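Local coordinates for buckwheat glutaredoxin (PDB 5GTX), which probably catalyses glutathione-dependent reduction of disulfides, as glutaredoxins of the thioredoxin superfamily do, at residues A[37-42]-A[62-67]. Residues are numbered along the deposited sequence; the frame is centred on the assembly and turned at random.
Sequences VVFSKT and QTIELD
Val-38 and Ser-40 join the edge strand 62-65 to strand 36-40 as a parallel pair in the central sheet. Val-38 bonds through N to Gln-62 O and through O to Ile-64 N; Ser-40 N then takes Ile-64 O (2.9 Å), and Leu-66 N closes on Ser-40 O at 2.7 Å, where 62-67 turns into a 3-10 segment. On the Phe-39 face, Ile-64 CG1 lies 3.8 Å from Phe-39 CE1, the two side chains running side by side against helix 17-33. On the Ser-40 face, Ser-40 OG, set between backbone N and carbonyl carbon (chi1 64°), gives a hydrogen bond of 2.8 Å to Glu-65 OE1 from above the carboxylate plane. A bend at chi2 (-68°) brings that carboxylate back over Ser-40, while its OE2 pairs with Lys-51 of helix 45-57. An alanine in place of Glu-65 would probably leave Ser-40 OG and the Lys-51 ammonium without this shared acceptor group. Farther on, Thr-42 N reaches Asp-67 OD1 at 3.0 Å, also from above the carboxylate plane, tying the two strand exits together. With helix 45-57 linking the strands, this is the beta-alpha-beta unit of the thioredoxin fold.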
loop_
_atom_site.group_PDB
_atom_site.type_symbol
_atom_site.label_atom_id
_atom_site.label_comp_id
_atom_site.label_asym_id
_atom_site.label_seq_id
_atom_site.Cartn_x
_atom_site.Cartn_y
_atom_site.Cartn_z
ATOM N N VAL A 37 -2.056 3.015 -3.115
ATOM C CA VAL A 37 -2.367 1.622 -2.822
ATOM C C VAL A 37 -1.843 1.294 -1.436
ATOM O O VAL A 37 -0.715 1.658 -1.093
ATOM C CB VAL A 37 -1.763 0.674 -3.880
ATOM C CG1 VAL A 37 -2.014 -0.792 -3.520
ATOM C CG2 VAL A 37 -2.336 0.988 -5.252
ATOM N N VAL A 38 -2.668 0.617 -0.639
ATOM C CA VAL A 38 -2.308 0.171 0.700
ATOM C C VAL A 38 -2.575 -1.322 0.776
ATOM O O VAL A 38 -3.716 -1.761 0.585
ATOM C CB VAL A 38 -3.096 0.913 1.793
ATOM C CG1 VAL A 38 -2.637 0.474 3.178
ATOM C CG2 VAL A 38 -2.940 2.415 1.644
ATOM N N PHE A 39 -1.522 -2.096 1.020
ATOM C CA PHE A 39 -1.620 -3.521 1.290
ATOM C C PHE A 39 -1.711 -3.659 2.799
ATOM O O PHE A 39 -0.835 -3.174 3.520
ATOM C CB PHE A 39 -0.412 -4.272 0.728
ATOM C CG PHE A 39 -0.333 -4.232 -0.773
ATOM C CD1 PHE A 39 -1.077 -5.108 -1.543
ATOM C CD2 PHE A 39 0.453 -3.294 -1.413
ATOM C CE1 PHE A 39 -1.030 -5.056 -2.921
ATOM C CE2 PHE A 39 0.502 -3.240 -2.795
ATOM C CZ PHE A 39 -0.239 -4.120 -3.544
ATOM N N SER A 40 -2.791 -4.260 3.280
ATOM C CA SER A 40 -3.067 -4.152 4.696
ATOM C C SER A 40 -3.818 -5.387 5.172
ATOM O O SER A 40 -4.032 -6.348 4.426
ATOM C CB SER A 40 -3.838 -2.857 4.983
ATOM O OG SER A 40 -5.111 -2.853 4.368
ATOM N N LYS A 41 -4.196 -5.354 6.444
ATOM C CA LYS A 41 -4.965 -6.401 7.093
ATOM C C LYS A 41 -6.005 -5.730 7.973
ATOM O O LYS A 41 -5.681 -4.807 8.724
ATOM C CB LYS A 41 -4.060 -7.323 7.914
ATOM C CG LYS A 41 -3.163 -8.196 7.048
ATOM C CD LYS A 41 -2.206 -9.034 7.873
ATOM C CE LYS A 41 -1.751 -10.230 7.059
ATOM N NZ LYS A 41 -0.498 -10.828 7.581
ATOM N N THR A 42 -7.248 -6.194 7.870
ATOM C CA THR A 42 -8.406 -5.576 8.512
ATOM C C THR A 42 -8.214 -5.307 10.003
ATOM O O THR A 42 -8.822 -4.383 10.552
ATOM C CB THR A 42 -9.637 -6.465 8.312
ATOM O OG1 THR A 42 -9.277 -7.824 8.573
ATOM C CG2 THR A 42 -10.168 -6.351 6.888
ATOM N N GLN A 62 -6.817 2.512 -2.850
ATOM C CA GLN A 62 -7.286 1.165 -3.116
ATOM C C GLN A 62 -6.647 0.249 -2.084
ATOM O O GLN A 62 -5.428 0.271 -1.914
ATOM C CB GLN A 62 -6.913 0.733 -4.535
ATOM C CG GLN A 62 -7.926 -0.194 -5.193
ATOM C CD GLN A 62 -9.305 0.441 -5.336
ATOM O OE1 GLN A 62 -9.454 1.669 -5.311
ATOM N NE2 GLN A 62 -10.325 -0.398 -5.484
ATOM N N THR A 63 -7.460 -0.538 -1.382
ATOM C CA THR A 63 -6.959 -1.407 -0.325
ATOM C C THR A 63 -7.030 -2.867 -0.747
ATOM O O THR A 63 -7.946 -3.283 -1.460
ATOM C CB THR A 63 -7.744 -1.233 0.984
ATOM O OG1 THR A 63 -7.676 0.123 1.404
ATOM C CG2 THR A 63 -7.130 -2.060 2.075
ATOM N N ILE A 64 -6.044 -3.634 -0.283
ATOM C CA ILE A 64 -6.007 -5.085 -0.394
ATOM C C ILE A 64 -5.881 -5.601 1.026
ATOM O O ILE A 64 -4.811 -5.482 1.636
ATOM C CB ILE A 64 -4.829 -5.571 -1.245
ATOM C CG1 ILE A 64 -4.761 -4.746 -2.510
ATOM C CG2 ILE A 64 -4.976 -7.031 -1.612
ATOM C CD1 ILE A 64 -6.042 -4.810 -3.323
ATOM N N GLU A 65 -6.962 -6.161 1.556
ATOM C CA GLU A 65 -6.942 -6.737 2.893
ATOM C C GLU A 65 -6.445 -8.170 2.744
ATOM O O GLU A 65 -7.202 -9.077 2.393
ATOM C CB GLU A 65 -8.316 -6.647 3.547
ATOM C CG GLU A 65 -8.898 -5.225 3.574
ATOM C CD GLU A 65 -8.137 -4.256 4.496
ATOM O OE1 GLU A 65 -7.134 -4.648 5.130
ATOM O OE2 GLU A 65 -8.542 -3.076 4.581
ATOM N N LEU A 66 -5.149 -8.361 2.994
ATOM C CA LEU A 66 -4.517 -9.651 2.747
ATOM C C LEU A 66 -5.197 -10.766 3.519
ATOM O O LEU A 66 -5.240 -11.910 3.056
ATOM C CB LEU A 66 -3.035 -9.577 3.109
ATOM C CG LEU A 66 -2.233 -8.577 2.274
ATOM C CD1 LEU A 66 -0.759 -8.662 2.621
ATOM C CD2 LEU A 66 -2.455 -8.842 0.797
ATOM N N ASP A 67 -5.735 -10.459 4.698
ATOM C CA ASP A 67 -6.445 -11.469 5.468
ATOM C C ASP A 67 -7.779 -11.859 4.842
ATOM O O ASP A 67 -8.336 -12.893 5.220
ATOM C CB ASP A 67 -6.668 -10.978 6.899
ATOM C CG ASP A 67 -7.408 -9.655 6.951
ATOM O OD1 ASP A 67 -6.968 -8.694 6.292
ATOM O OD2 ASP A 67 -8.451 -9.588 7.630
#